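Fumarylacetoacetate hydrolase (PDB 5TI1) probably catalyses the hydrolysis of fumarylacetoacetate to fumarate and acetoacetate, the last step of phenylalanine and tyrosine breakdown, and binds a magnesium ion. Local coordinates at residues 202-207 with 217-223; 25-30 with 60-64; 43-47 with 91-97; 323-327 with 420-424; 285-291 with 430-436. One frame throughout, in Å; residues are numbered along the deposited sequence.

Along the chain, interactions 2 and 3 come first and interlock, their segments alternating; both use the five-stranded antiparallel sheet of the N-terminal part, through neighbouring strands 56-61 and 44-49. Interaction 1, a hairpin, follows, and its centre lies about 44 Å from that of interaction 2. Interaction 4 is nested inside the chain loop closed by interaction 5; their centres are about 11 Å apart, and strands 416-424 and 429-440 run side by side. Strand 429-440 also neighbours strand 200-207 of interaction 1. Interactions 3 and 5 touch, with Phe44 O probably hydrogen-bonded to Ile290 N, so the N-terminal sheet meets the metal-binding C-terminal part directly.

Interaction 1: 202-207 with 217-223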
# COMPACT_ATOMS: atom_id res chain seq x y z
N ARG B 202 -14.74 -15.29 5.97
CA ARG B 202 -14.70 -15.88 4.64
C ARG B 202 -15.25 -14.87 3.64
O ARG B 202 -16.38 -14.38 3.81
CB ARG B 202 -15.52 -17.17 4.59
CG ARG B 202 -15.59 -17.82 3.19
CD ARG B 202 -16.45 -19.11 3.22
NE ARG B 202 -15.95 -20.08 4.20
CZ ARG B 202 -14.99 -20.96 3.95
NH1 ARG B 202 -14.42 -21.01 2.75
NH2 ARG B 202 -14.58 -21.80 4.91
N PRO B 203 -14.48 -14.51 2.61
CA PRO B 203 -14.96 -13.52 1.65
C PRO B 203 -15.99 -14.09 0.68
O PRO B 203 -15.92 -15.25 0.28
CB PRO B 203 -13.68 -13.11 0.91
CG PRO B 203 -12.76 -14.32 1.05
CD PRO B 203 -13.07 -14.87 2.41
N ASN B 204 -16.96 -13.26 0.32
CA ASN B 204 -17.71 -13.47 -0.90
C ASN B 204 -16.98 -12.81 -2.06
O ASN B 204 -16.13 -11.94 -1.87
CB ASN B 204 -19.12 -12.89 -0.79
CG ASN B 204 -19.96 -13.60 0.26
OD1 ASN B 204 -20.04 -14.82 0.28
ND2 ASN B 204 -20.55 -12.83 1.15
N GLY B 205 -17.30 -13.23 -3.28
CA GLY B 205 -16.68 -12.63 -4.45
C GLY B 205 -17.17 -13.31 -5.71
O GLY B 205 -18.07 -14.15 -5.67
N GLN B 206 -16.55 -12.94 -6.83
CA GLN B 206 -16.88 -13.56 -8.11
C GLN B 206 -16.14 -14.89 -8.24
O GLN B 206 -14.92 -14.95 -8.05
CB GLN B 206 -16.51 -12.64 -9.28
CG GLN B 206 -17.26 -11.32 -9.29
CD GLN B 206 -17.29 -10.66 -10.66
OE1 GLN B 206 -17.10 -11.32 -11.69
NE2 GLN B 206 -17.54 -9.35 -10.68
N LEU B 207 -16.88 -15.93 -8.59
CA LEU B 207 -16.35 -17.27 -8.76
C LEU B 207 -16.66 -17.73 -10.18
O LEU B 207 -17.77 -17.52 -10.68
CB LEU B 207 -16.96 -18.26 -7.75
CG LEU B 207 -17.00 -17.82 -6.28
CD1 LEU B 207 -17.83 -18.80 -5.43
CD2 LEU B 207 -15.58 -17.68 -5.76
N PHE B 217 -21.62 -14.89 -8.07
CA PHE B 217 -21.28 -14.27 -6.80
C PHE B 217 -21.57 -15.26 -5.68
O PHE B 217 -22.68 -15.77 -5.59
CB PHE B 217 -22.10 -12.99 -6.61
CG PHE B 217 -21.79 -12.25 -5.34
CD1 PHE B 217 -20.71 -11.39 -5.27
CD2 PHE B 217 -22.57 -12.41 -4.21
CE1 PHE B 217 -20.42 -10.71 -4.12
CE2 PHE B 217 -22.28 -11.73 -3.05
CZ PHE B 217 -21.20 -10.87 -3.02
N GLY B 218 -20.59 -15.53 -4.83
CA GLY B 218 -20.85 -16.48 -3.77
C GLY B 218 -19.69 -16.59 -2.80
O GLY B 218 -18.65 -15.95 -2.96
N ALA B 219 -19.89 -17.41 -1.77
CA ALA B 219 -18.86 -17.59 -0.76
C ALA B 219 -17.67 -18.34 -1.34
O ALA B 219 -17.84 -19.35 -2.04
CB ALA B 219 -19.42 -18.35 0.45
N CYS B 220 -16.48 -17.81 -1.09
CA CYS B 220 -15.24 -18.50 -1.42
C CYS B 220 -15.26 -19.96 -0.98
O CYS B 220 -15.60 -20.27 0.17
CB CYS B 220 -14.08 -17.76 -0.75
SG CYS B 220 -12.63 -18.72 -0.53
N ARG B 221 -14.90 -20.87 -1.89
CA ARG B 221 -14.84 -22.30 -1.60
C ARG B 221 -13.42 -22.84 -1.46
O ARG B 221 -13.26 -24.03 -1.20
CB ARG B 221 -15.57 -23.10 -2.68
CG ARG B 221 -17.06 -22.83 -2.80
CD ARG B 221 -17.64 -23.49 -4.04
NE ARG B 221 -18.95 -22.95 -4.39
CZ ARG B 221 -19.66 -23.33 -5.45
NH1 ARG B 221 -19.19 -24.25 -6.28
NH2 ARG B 221 -20.85 -22.77 -5.68
N LYS B 222 -12.39 -22.01 -1.63
CA LYS B 222 -11.00 -22.46 -1.54
C LYS B 222 -10.21 -21.45 -0.70
O LYS B 222 -9.31 -20.76 -1.18
CB LYS B 222 -10.38 -22.63 -2.92
CG LYS B 222 -10.93 -23.81 -3.69
CD LYS B 222 -10.01 -24.16 -4.85
CE LYS B 222 -10.53 -25.34 -5.63
NZ LYS B 222 -9.58 -25.66 -6.72
N LEU B 223 -10.57 -21.36 0.57
CA LEU B 223 -9.90 -20.48 1.51
C LEU B 223 -8.64 -21.16 2.04
O LEU B 223 -8.69 -22.29 2.54
CB LEU B 223 -10.84 -20.12 2.65
CG LEU B 223 -10.31 -19.13 3.68
CD1 LEU B 223 -10.00 -17.77 3.00
CD2 LEU B 223 -11.33 -19.01 4.80
O HOH W 1 -12.43 -23.14 2.01
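In the beta hairpin of strands 200-207 and 216-219, Gly205 and Gly218 face each other as an antiparallel hydrogen-bonded pair: Gly218 N reaches Gly205 O at 3.0 Å, and Gly205 N donates back to Gly218 O. Beyond this pair the ladder continues with Cys220 N, bonded to Pro203 O at 3.0 Å. Asn204 and Phe217 lie on one face, where Asn204 CB is 3.7 Å from Phe217 CZ. The same residues bring the hairpin to the dimer interface, since Phe217 meets the ring of Tyr313 of the second subunit and Asn204 O bonds to Ser363 OG of that subunit. The short strands run 124° apart in direction, far from strictly antiparallel. Leu207 points toward the partner strand, CD1 3.4 Å from Ala219 O, and its side chain also packs on helix 264-270. At the other end, beyond the Pro203-Cys220 bond, Arg202 runs out extended, CG trans to the backbone N (chi1 177°), and then bends at chi3 to bring NH1 2.9 Å from Cys220 O. That bond is not straight, and the donor stands above the carbonyl plane. Leu223 CD2 lies over one face of the guanidinium, while a water in its plane links NH1 to Leu223 N. NE and NH2 are held separately, by a salt bridge to Asp413 and a bond to Ile411 O.

Interaction 2: 25-30 with 60-64; sequences SWVESA and AIGDS
The carboxylate of Asp63 is the flat group that meets Ser29 across this contact: OD1 lies 3.0 Å from Ser29 OG, and Ser29 CB approaches Asp63 CG to 3.7 Å. Ser64 OG donates to the same OD1 from its anti side, 27° out of the carboxylate plane, and OD2 makes a long, weak ion pair with Arg136. The second flat group, the indole of Trp26, has Val27 CG2 over one face, toward the rim, and its NE1 bonds to Leu115 O. With CG2 given to the indole, the other branch, CG1, is the one turned to Ile61 O, 3.9 Å away.

Residues 61-64 form the type II' turn of the tight hairpin between strands 56-61 and 64-67, with Gly62 at a positive phi of 55°. The bare CA of Gly62 lies 3.4 Å from Ser29 OG, tight against the 3-10 segment 28-30. Glycine suits this site, since Ser29 OG and Ala30 N also fill the direction a CB would take. Ser29 holds OG between its backbone N and carbonyl carbon (chi1 56°), which points the oxygen at the turn, where it accepts a nearly straight hydrogen bond from Asp63 N at 3.0 Å. Ala30 CB packs on Ile61 CG1 at 3.7 Å. Earlier in the loop, Ser25 OG accepts from Val27 N, an ST turn, and itself bonds to Leu116 O.

Chemically, one serine hydroxyl supplies an acceptor to the turn, so the N-terminal loop is joined to the strand end by the Asp63 N to Ser29 OG hydrogen bond together with a small apolar patch.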
# COMPACT_ATOMS: atom_id res chain seq x y z
N SER B 25 18.08 -15.34 32.72
CA SER B 25 17.36 -14.24 33.34
C SER B 25 16.89 -14.61 34.74
O SER B 25 16.68 -15.78 35.06
CB SER B 25 16.16 -13.82 32.49
OG SER B 25 15.44 -12.76 33.10
N TRP B 26 16.69 -13.58 35.57
CA TRP B 26 15.97 -13.77 36.82
C TRP B 26 14.46 -13.84 36.61
O TRP B 26 13.73 -14.08 37.58
CB TRP B 26 16.32 -12.66 37.82
CG TRP B 26 16.25 -11.29 37.25
CD1 TRP B 26 17.28 -10.56 36.75
CD2 TRP B 26 15.08 -10.47 37.13
NE1 TRP B 26 16.83 -9.33 36.33
CE2 TRP B 26 15.48 -9.26 36.54
CE3 TRP B 26 13.73 -10.65 37.45
CZ2 TRP B 26 14.59 -8.23 36.27
CZ3 TRP B 26 12.85 -9.63 37.18
CH2 TRP B 26 13.28 -8.43 36.59
N VAL B 27 13.97 -13.62 35.39
CA VAL B 27 12.60 -14.00 35.03
C VAL B 27 12.66 -15.49 34.71
O VAL B 27 13.14 -15.88 33.65
CB VAL B 27 12.07 -13.18 33.84
CG1 VAL B 27 10.62 -13.55 33.53
CG2 VAL B 27 12.21 -11.68 34.12
N GLU B 28 12.20 -16.33 35.64
CA GLU B 28 12.49 -17.76 35.51
C GLU B 28 11.83 -18.36 34.27
O GLU B 28 12.44 -19.19 33.58
CB GLU B 28 12.05 -18.52 36.76
CG GLU B 28 12.53 -19.97 36.76
CD GLU B 28 14.05 -20.10 36.61
OE1 GLU B 28 14.79 -19.33 37.26
OE2 GLU B 28 14.51 -20.96 35.82
N SER B 29 10.59 -17.96 33.96
CA SER B 29 9.94 -18.46 32.76
C SER B 29 10.79 -18.21 31.51
O SER B 29 10.72 -18.96 30.53
CB SER B 29 8.55 -17.84 32.61
OG SER B 29 8.61 -16.42 32.60
N ALA B 30 11.64 -17.18 31.54
CA ALA B 30 12.49 -16.88 30.39
C ALA B 30 13.55 -17.94 30.17
O ALA B 30 14.14 -17.99 29.08
CB ALA B 30 13.16 -15.51 30.57
N ALA B 60 9.06 -8.76 25.23
CA ALA B 60 8.69 -10.03 25.83
C ALA B 60 9.89 -10.67 26.52
O ALA B 60 11.01 -10.67 26.00
CB ALA B 60 8.14 -10.99 24.78
N ILE B 61 9.65 -11.22 27.71
CA ILE B 61 10.66 -11.99 28.42
C ILE B 61 9.92 -13.08 29.20
O ILE B 61 9.04 -12.78 30.01
CB ILE B 61 11.53 -11.09 29.31
CG1 ILE B 61 12.68 -11.88 29.93
CG2 ILE B 61 10.70 -10.32 30.34
CD1 ILE B 61 13.77 -12.21 28.93
N GLY B 62 10.24 -14.34 28.91
CA GLY B 62 9.48 -15.43 29.49
C GLY B 62 8.01 -15.27 29.18
O GLY B 62 7.63 -14.88 28.06
N ASP B 63 7.17 -15.53 30.17
CA ASP B 63 5.73 -15.35 30.02
C ASP B 63 5.28 -13.93 30.38
O ASP B 63 4.08 -13.69 30.56
CB ASP B 63 4.97 -16.40 30.85
CG ASP B 63 5.25 -16.30 32.35
OD1 ASP B 63 5.87 -15.30 32.78
OD2 ASP B 63 4.86 -17.23 33.09
N SER B 64 6.20 -12.98 30.46
CA SER B 64 5.88 -11.62 30.89
C SER B 64 6.26 -10.61 29.80
O SER B 64 6.65 -10.97 28.69
CB SER B 64 6.56 -11.31 32.22
OG SER B 64 5.99 -12.09 33.26

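Interaction 3: 43-47 with 91-97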
# COMPACT_ATOMS: atom_id res chain seq x y z
N PRO B 43 12.20 -9.46 21.93
CA PRO B 43 11.48 -8.88 20.79
C PRO B 43 10.65 -7.68 21.23
O PRO B 43 10.32 -7.52 22.40
CB PRO B 43 10.59 -10.02 20.33
CG PRO B 43 10.23 -10.73 21.63
CD PRO B 43 11.45 -10.58 22.53
N PHE B 44 10.30 -6.85 20.25
CA PHE B 44 9.55 -5.62 20.48
C PHE B 44 8.10 -5.75 20.04
O PHE B 44 7.81 -6.36 19.00
CB PHE B 44 10.19 -4.43 19.75
CG PHE B 44 11.51 -4.01 20.31
CD1 PHE B 44 11.58 -3.07 21.32
CD2 PHE B 44 12.68 -4.57 19.84
CE1 PHE B 44 12.81 -2.68 21.84
CE2 PHE B 44 13.91 -4.19 20.35
CZ PHE B 44 13.97 -3.25 21.36
N GLY B 45 7.20 -5.16 20.82
CA GLY B 45 5.79 -5.13 20.50
C GLY B 45 5.12 -3.91 21.10
O GLY B 45 5.77 -3.07 21.74
N ILE B 46 3.81 -3.82 20.90
CA ILE B 46 2.98 -2.74 21.42
C ILE B 46 1.88 -3.37 22.26
O ILE B 46 1.12 -4.21 21.75
CB ILE B 46 2.39 -1.88 20.29
CG1 ILE B 46 3.50 -1.15 19.52
CG2 ILE B 46 1.38 -0.88 20.83
CD1 ILE B 46 4.24 -0.11 20.33
N PHE B 47 1.80 -2.98 23.52
CA PHE B 47 0.84 -3.61 24.42
C PHE B 47 0.14 -2.58 25.28
O PHE B 47 0.56 -1.42 25.40
CB PHE B 47 1.51 -4.65 25.33
CG PHE B 47 2.23 -4.05 26.50
CD1 PHE B 47 3.46 -3.45 26.33
CD2 PHE B 47 1.67 -4.07 27.76
CE1 PHE B 47 4.12 -2.88 27.40
CE2 PHE B 47 2.33 -3.50 28.83
CZ PHE B 47 3.55 -2.91 28.65
N ARG B 91 3.61 5.12 22.61
CA ARG B 91 3.19 5.24 21.22
C ARG B 91 2.35 4.02 20.91
O ARG B 91 2.56 2.96 21.50
CB ARG B 91 4.39 5.28 20.25
CG ARG B 91 5.31 6.47 20.37
CD ARG B 91 4.72 7.67 19.67
NE ARG B 91 5.70 8.74 19.55
CZ ARG B 91 6.02 9.57 20.54
NH1 ARG B 91 5.43 9.44 21.72
NH2 ARG B 91 6.91 10.52 20.35
N ASP B 92 1.42 4.16 19.97
CA ASP B 92 0.58 3.07 19.50
C ASP B 92 1.27 2.21 18.45
O ASP B 92 0.63 1.30 17.91
CB ASP B 92 -0.73 3.64 18.92
CG ASP B 92 -1.57 4.35 19.96
OD1 ASP B 92 -1.35 4.12 21.17
OD2 ASP B 92 -2.46 5.14 19.58
N ALA B 93 2.53 2.49 18.14
CA ALA B 93 3.28 1.74 17.15
C ALA B 93 4.76 1.94 17.43
O ALA B 93 5.15 2.91 18.08
CB ALA B 93 2.92 2.18 15.73
N LEU B 94 5.57 1.01 16.93
CA LEU B 94 7.02 1.03 17.13
C LEU B 94 7.74 1.97 16.17
O LEU B 94 8.97 2.09 16.27
CB LEU B 94 7.59 -0.38 16.97
CG LEU B 94 7.33 -1.37 18.09
CD1 LEU B 94 7.60 -2.80 17.63
CD2 LEU B 94 8.24 -1.02 19.25
N ASN B 95 7.01 2.60 15.25
CA ASN B 95 7.66 3.35 14.16
C ASN B 95 8.66 4.37 14.68
O ASN B 95 9.83 4.37 14.28
CB ASN B 95 6.60 4.03 13.29
CG ASN B 95 5.67 3.04 12.61
OD1 ASN B 95 5.15 2.12 13.24
ND2 ASN B 95 5.45 3.23 11.31
N ASP B 96 8.21 5.24 15.59
CA ASP B 96 9.07 6.31 16.11
C ASP B 96 10.33 5.76 16.75
O ASP B 96 11.42 6.32 16.57
CB ASP B 96 8.28 7.17 17.10
CG ASP B 96 7.26 8.08 16.43
OD1 ASP B 96 7.28 8.18 15.19
OD2 ASP B 96 6.46 8.71 17.14
N PHE B 97 10.21 4.68 17.53
CA PHE B 97 11.40 4.08 18.14
C PHE B 97 12.31 3.45 17.09
O PHE B 97 13.53 3.60 17.14
CB PHE B 97 11.01 3.04 19.19
CG PHE B 97 12.14 2.13 19.58
CD1 PHE B 97 13.20 2.61 20.32
CD2 PHE B 97 12.16 0.81 19.16
CE1 PHE B 97 14.25 1.78 20.68
CE2 PHE B 97 13.21 -0.02 19.50
CZ PHE B 97 14.26 0.46 20.26
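Phe44 and Phe97 make the tight end of this contact, the tip of Phe97 lying over one face of the Phe44 ring, toward its rim, with Phe97 CE2 3.6 Å from Phe44 CE1. The planes are inclined at 37° and the centroids are 5.0 Å apart, an oblique meeting, neither stacked nor edge-to-face. Leu94 packs beside them: its CD1 rests 3.7 Å from Phe44 CB, and its CG is 4.0 Å from Ile46 CD1. Ile46 pushes both branches into the backbone of the loop. With CG1 trans to the carbonyl carbon (chi1 -65°), CD1 reaches Ala93 C at 3.6 Å, whereas CG2 is 3.7 Å from Asp92 O.

Toward solvent the contact thins out. Asp92 is exposed and modelled in two conformers, and the side chain of Arg91 leads away from the strand to pair with Asp96 in a salt bridge, NE meeting the anti lone pair of OD2 in the guanidinium plane; the modelled separation is too short for its exact value to be trusted.

Phe44 and Ile46 thus share the face of strand 44-49 that receives the loop and the start of helix 95-99, and Val108 of helix 102-116 packs on both phenylalanines. The contact is therefore one of a loop and helices 95-99 and 102-116 packing on the antiparallel sheet of the fumarylacetoacetase N-terminal region, probably SH3-like as in relatives.

Interaction 4: 323-327 with 420-424; sequences DITLE and AGWCQ
Trp422 is crossed obliquely by Thr325 and Glu327 of the antiparallel neighbour strand and can be followed outward from its CB, which packs 3.7 Å from Gly431 CA on the strand beyond. CG sits between the backbone N and the carbonyl carbon (chi1 53°), and this lays the indole back over the strand pair. CD1 and NE1 then run beneath Thr325, whose CB stands 4.2 Å from the centroid of the five-membered ring and 24° off its normal, a CH-pi contact. CE2 is 3.9 Å from Thr325 CG2, the methyl that covers the same face near its rim. At the far end CZ2 meets Glu327 OE2 at 3.6 Å, and CH2 is equally close to Glu327 CD; the carboxylate and ring planes stand 59° apart. Arg429 adds a cation-pi partner, and Glu327 OE2 also makes a long, weak ion pair with Arg343.

Beneath this layer the backbones form two hydrogen-bonded pairs, Thr325 with Trp422 and Glu327 with Ala420, each bonded in both directions; Thr325 N to Trp422 O measures 2.8 Å. Near the strand end a water bridges Asp323 OD2 and Gln424 O, while Asp323 OD1 is bonded to Asn345. Asp323 O is buried without a clear partner, Cys423 SG lying 3.4 Å from it.

Toward the start of segment 323-327, Cys423 SG touches Ile324 CG1 at 3.9 Å, and Ile324 and Leu326 face strand 252-263, which carries the metal ligand Asp260. Strand 321-331 lies between 416-424 and 339-345 in the mixed sheet, and 429-440 flanks 416-424 on its other side.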
# COMPACT_ATOMS: atom_id res chain seq x y z
N ASP B 323 17.89 -19.76 9.98
CA ASP B 323 17.41 -21.08 10.40
C ASP B 323 16.24 -20.86 11.36
O ASP B 323 16.42 -20.77 12.57
CB ASP B 323 18.55 -21.86 11.02
CG ASP B 323 18.17 -23.27 11.42
OD1 ASP B 323 17.00 -23.67 11.24
OD2 ASP B 323 19.06 -23.98 11.92
N ILE B 324 15.04 -20.75 10.80
CA ILE B 324 13.81 -20.48 11.56
C ILE B 324 12.88 -21.66 11.34
O ILE B 324 12.37 -21.85 10.23
CB ILE B 324 13.12 -19.17 11.14
CG1 ILE B 324 14.11 -18.01 11.04
CG2 ILE B 324 12.03 -18.83 12.13
CD1 ILE B 324 13.42 -16.68 10.69
N THR B 325 12.68 -22.45 12.39
CA THR B 325 11.71 -23.54 12.34
C THR B 325 10.31 -22.95 12.34
O THR B 325 9.99 -22.08 13.16
CB THR B 325 11.91 -24.49 13.53
OG1 THR B 325 13.16 -25.17 13.39
CG2 THR B 325 10.80 -25.52 13.59
N LEU B 326 9.47 -23.40 11.41
CA LEU B 326 8.09 -22.93 11.29
C LEU B 326 7.12 -24.10 11.33
O LEU B 326 7.41 -25.18 10.80
CB LEU B 326 7.91 -22.14 9.99
CG LEU B 326 8.83 -20.94 9.77
CD1 LEU B 326 8.78 -20.50 8.32
CD2 LEU B 326 8.45 -19.78 10.68
N GLU B 327 5.96 -23.88 11.95
CA GLU B 327 4.91 -24.89 12.06
C GLU B 327 3.55 -24.22 11.93
O GLU B 327 3.38 -23.04 12.26
CB GLU B 327 4.96 -25.66 13.40
CG GLU B 327 6.28 -26.36 13.67
CD GLU B 327 6.21 -27.35 14.82
OE1 GLU B 327 5.12 -27.49 15.42
OE2 GLU B 327 7.24 -27.99 15.13
N ALA B 420 3.42 -20.78 14.01
CA ALA B 420 4.36 -20.67 15.10
C ALA B 420 5.77 -20.83 14.55
O ALA B 420 5.98 -21.47 13.52
CB ALA B 420 4.11 -21.72 16.19
N GLY B 421 6.75 -20.26 15.26
CA GLY B 421 8.11 -20.28 14.76
C GLY B 421 9.12 -20.01 15.84
O GLY B 421 8.87 -19.26 16.78
N TRP B 422 10.30 -20.62 15.68
CA TRP B 422 11.40 -20.37 16.59
C TRP B 422 12.71 -20.74 15.92
O TRP B 422 12.75 -21.55 14.99
CB TRP B 422 11.24 -21.15 17.90
CG TRP B 422 11.03 -22.60 17.68
CD1 TRP B 422 11.99 -23.57 17.55
CD2 TRP B 422 9.77 -23.27 17.56
NE1 TRP B 422 11.40 -24.79 17.34
CE2 TRP B 422 10.04 -24.63 17.35
CE3 TRP B 422 8.44 -22.84 17.61
CZ2 TRP B 422 9.02 -25.58 17.19
CZ3 TRP B 422 7.43 -23.77 17.45
CH2 TRP B 422 7.73 -25.13 17.24
N CYS B 423 13.78 -20.10 16.38
CA CYS B 423 15.13 -20.55 16.09
C CYS B 423 15.58 -21.43 17.24
O CYS B 423 15.47 -21.03 18.41
CB CYS B 423 16.08 -19.37 15.91
SG CYS B 423 15.56 -18.18 14.65
N GLN B 424 16.07 -22.63 16.93
CA GLN B 424 16.54 -23.57 17.93
C GLN B 424 18.05 -23.42 18.14
O GLN B 424 18.82 -23.57 17.19
CB GLN B 424 16.22 -25.01 17.52
CG GLN B 424 16.57 -26.06 18.57
CD GLN B 424 15.74 -25.92 19.83
OE1 GLN B 424 14.52 -26.10 19.81
NE2 GLN B 424 16.40 -25.61 20.94
O HOH W 2 18.30 -24.87 14.67

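Interaction 5: 285-291 with 430-436; sequences TISPWIV and VGFGVCA
Val291 sits over the face of the Phe432 ring, the two side chains crossing at about a right angle. CG2 stands 3.9 Å from the ring centroid and only 14° off its normal, a CH-pi contact, while CB is 3.8 Å from Phe432 CE2. Because CG1 of Val291 is trans to its backbone N (chi1 172°), CG2 turns to the ring and packs 3.3 Å from Gly431 O, leaving CG1 to meet Val430 CG1 at 4.0 Å.

Farther along, the contact passes from the ring to sulfur and backbone oxygens. Ser287 CB lies 3.4 Å from Val434 O, and its hydroxyl is bonded instead to Leu257 N. Cys435 sends SG, also trans to its N, to the other end of the segment, where it rests 3.4 Å from Thr285 O and 3.6 Å from Thr285 CG2. A water joins Thr285 OG1 to Ala436 O, and OG1 is further bonded to Trp261 NE1. Trp261 belongs to the observed sodium site, and the Thr285 side chain lies about 8 Å from the ion.

The segments 285-291 and 430-436 run in nearly opposite directions, 169° apart, yet share no direct hydrogen bond; each belongs to a different mixed sheet. Strand 284-292 lies between 252-263 and 193-195 in one of them, whereas 429-440 lies between 416-424 and 200-207 in the other; side-chain packing, together with the bridging water, ties the two sheets together here.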
# COMPACT_ATOMS: atom_id res chain seq x y z
N THR B 285 -2.60 -11.68 8.38
CA THR B 285 -2.35 -11.70 9.82
C THR B 285 -0.85 -11.74 10.09
O THR B 285 -0.11 -12.47 9.43
CB THR B 285 -3.06 -12.90 10.49
OG1 THR B 285 -4.46 -12.85 10.21
CG2 THR B 285 -2.87 -12.87 12.00
N ILE B 286 -0.39 -10.94 11.05
CA ILE B 286 0.98 -11.08 11.53
C ILE B 286 1.00 -11.32 13.03
O ILE B 286 0.08 -10.93 13.77
CB ILE B 286 1.88 -9.87 11.16
CG1 ILE B 286 1.37 -8.57 11.79
CG2 ILE B 286 2.01 -9.74 9.64
CD1 ILE B 286 2.35 -7.38 11.60
N SER B 287 2.06 -11.98 13.48
CA SER B 287 2.31 -12.14 14.90
C SER B 287 2.65 -10.78 15.52
O SER B 287 3.08 -9.85 14.81
CB SER B 287 3.45 -13.14 15.12
OG SER B 287 4.62 -12.72 14.44
N PRO B 288 2.48 -10.64 16.83
CA PRO B 288 2.63 -9.31 17.44
C PRO B 288 4.05 -8.93 17.85
O PRO B 288 4.31 -7.73 18.04
CB PRO B 288 1.71 -9.38 18.67
CG PRO B 288 1.71 -10.84 19.03
CD PRO B 288 1.83 -11.60 17.75
N TRP B 289 4.97 -9.89 17.99
CA TRP B 289 6.32 -9.62 18.49
C TRP B 289 7.32 -9.53 17.34
O TRP B 289 7.52 -10.50 16.59
CB TRP B 289 6.76 -10.71 19.48
CG TRP B 289 5.98 -10.73 20.76
CD1 TRP B 289 5.11 -11.70 21.17
CD2 TRP B 289 5.98 -9.73 21.79
NE1 TRP B 289 4.57 -11.37 22.39
CE2 TRP B 289 5.09 -10.16 22.79
CE3 TRP B 289 6.65 -8.51 21.95
CZ2 TRP B 289 4.85 -9.42 23.96
CZ3 TRP B 289 6.41 -7.77 23.10
CH2 TRP B 289 5.52 -8.23 24.09
N ILE B 290 7.99 -8.40 17.22
CA ILE B 290 9.00 -8.26 16.18
C ILE B 290 10.32 -8.73 16.75
O ILE B 290 10.88 -8.10 17.65
CB ILE B 290 9.11 -6.82 15.65
CG1 ILE B 290 7.78 -6.38 15.04
CG2 ILE B 290 10.18 -6.78 14.58
CD1 ILE B 290 7.84 -5.00 14.41
N VAL B 291 10.80 -9.87 16.26
CA VAL B 291 12.09 -10.41 16.67
C VAL B 291 13.16 -9.67 15.88
O VAL B 291 13.13 -9.66 14.65
CB VAL B 291 12.16 -11.93 16.43
CG1 VAL B 291 13.58 -12.45 16.67
CG2 VAL B 291 11.14 -12.68 17.31
N VAL B 430 14.97 -18.87 20.27
CA VAL B 430 14.66 -17.49 19.94
C VAL B 430 13.43 -17.59 19.05
O VAL B 430 13.54 -17.95 17.87
CB VAL B 430 15.83 -16.79 19.24
CG1 VAL B 430 15.43 -15.42 18.70
CG2 VAL B 430 16.99 -16.65 20.20
N GLY B 431 12.25 -17.33 19.62
CA GLY B 431 11.00 -17.67 18.98
C GLY B 431 10.11 -16.47 18.68
O GLY B 431 10.39 -15.34 19.09
N PHE B 432 9.02 -16.74 17.97
CA PHE B 432 8.20 -15.70 17.37
C PHE B 432 6.80 -15.60 17.97
O PHE B 432 6.01 -14.74 17.54
CB PHE B 432 8.10 -15.92 15.86
CG PHE B 432 9.33 -15.50 15.11
CD1 PHE B 432 10.45 -16.31 15.09
CD2 PHE B 432 9.36 -14.31 14.40
CE1 PHE B 432 11.58 -15.94 14.39
CE2 PHE B 432 10.49 -13.93 13.70
CZ PHE B 432 11.59 -14.74 13.69
N GLY B 433 6.46 -16.45 18.94
CA GLY B 433 5.07 -16.43 19.37
C GLY B 433 4.17 -17.06 18.32
O GLY B 433 4.58 -17.96 17.58
N VAL B 434 2.93 -16.59 18.24
CA VAL B 434 1.97 -17.20 17.33
C VAL B 434 1.28 -16.14 16.49
O VAL B 434 1.13 -14.98 16.89
CB VAL B 434 0.92 -18.08 18.06
CG1 VAL B 434 1.60 -19.23 18.80
CG2 VAL B 434 0.05 -17.24 18.99
N CYS B 435 0.86 -16.58 15.31
CA CYS B 435 0.11 -15.79 14.35
C CYS B 435 -1.16 -16.58 14.05
O CYS B 435 -1.15 -17.46 13.18
CB CYS B 435 0.97 -15.56 13.11
SG CYS B 435 0.08 -14.97 11.69
N ALA B 436 -2.25 -16.28 14.77
CA ALA B 436 -3.48 -17.07 14.72
C ALA B 436 -4.68 -16.29 14.18
O ALA B 436 -4.81 -15.08 14.39
CB ALA B 436 -3.84 -17.62 16.11
O HOH W 3 -5.92 -13.22 12.48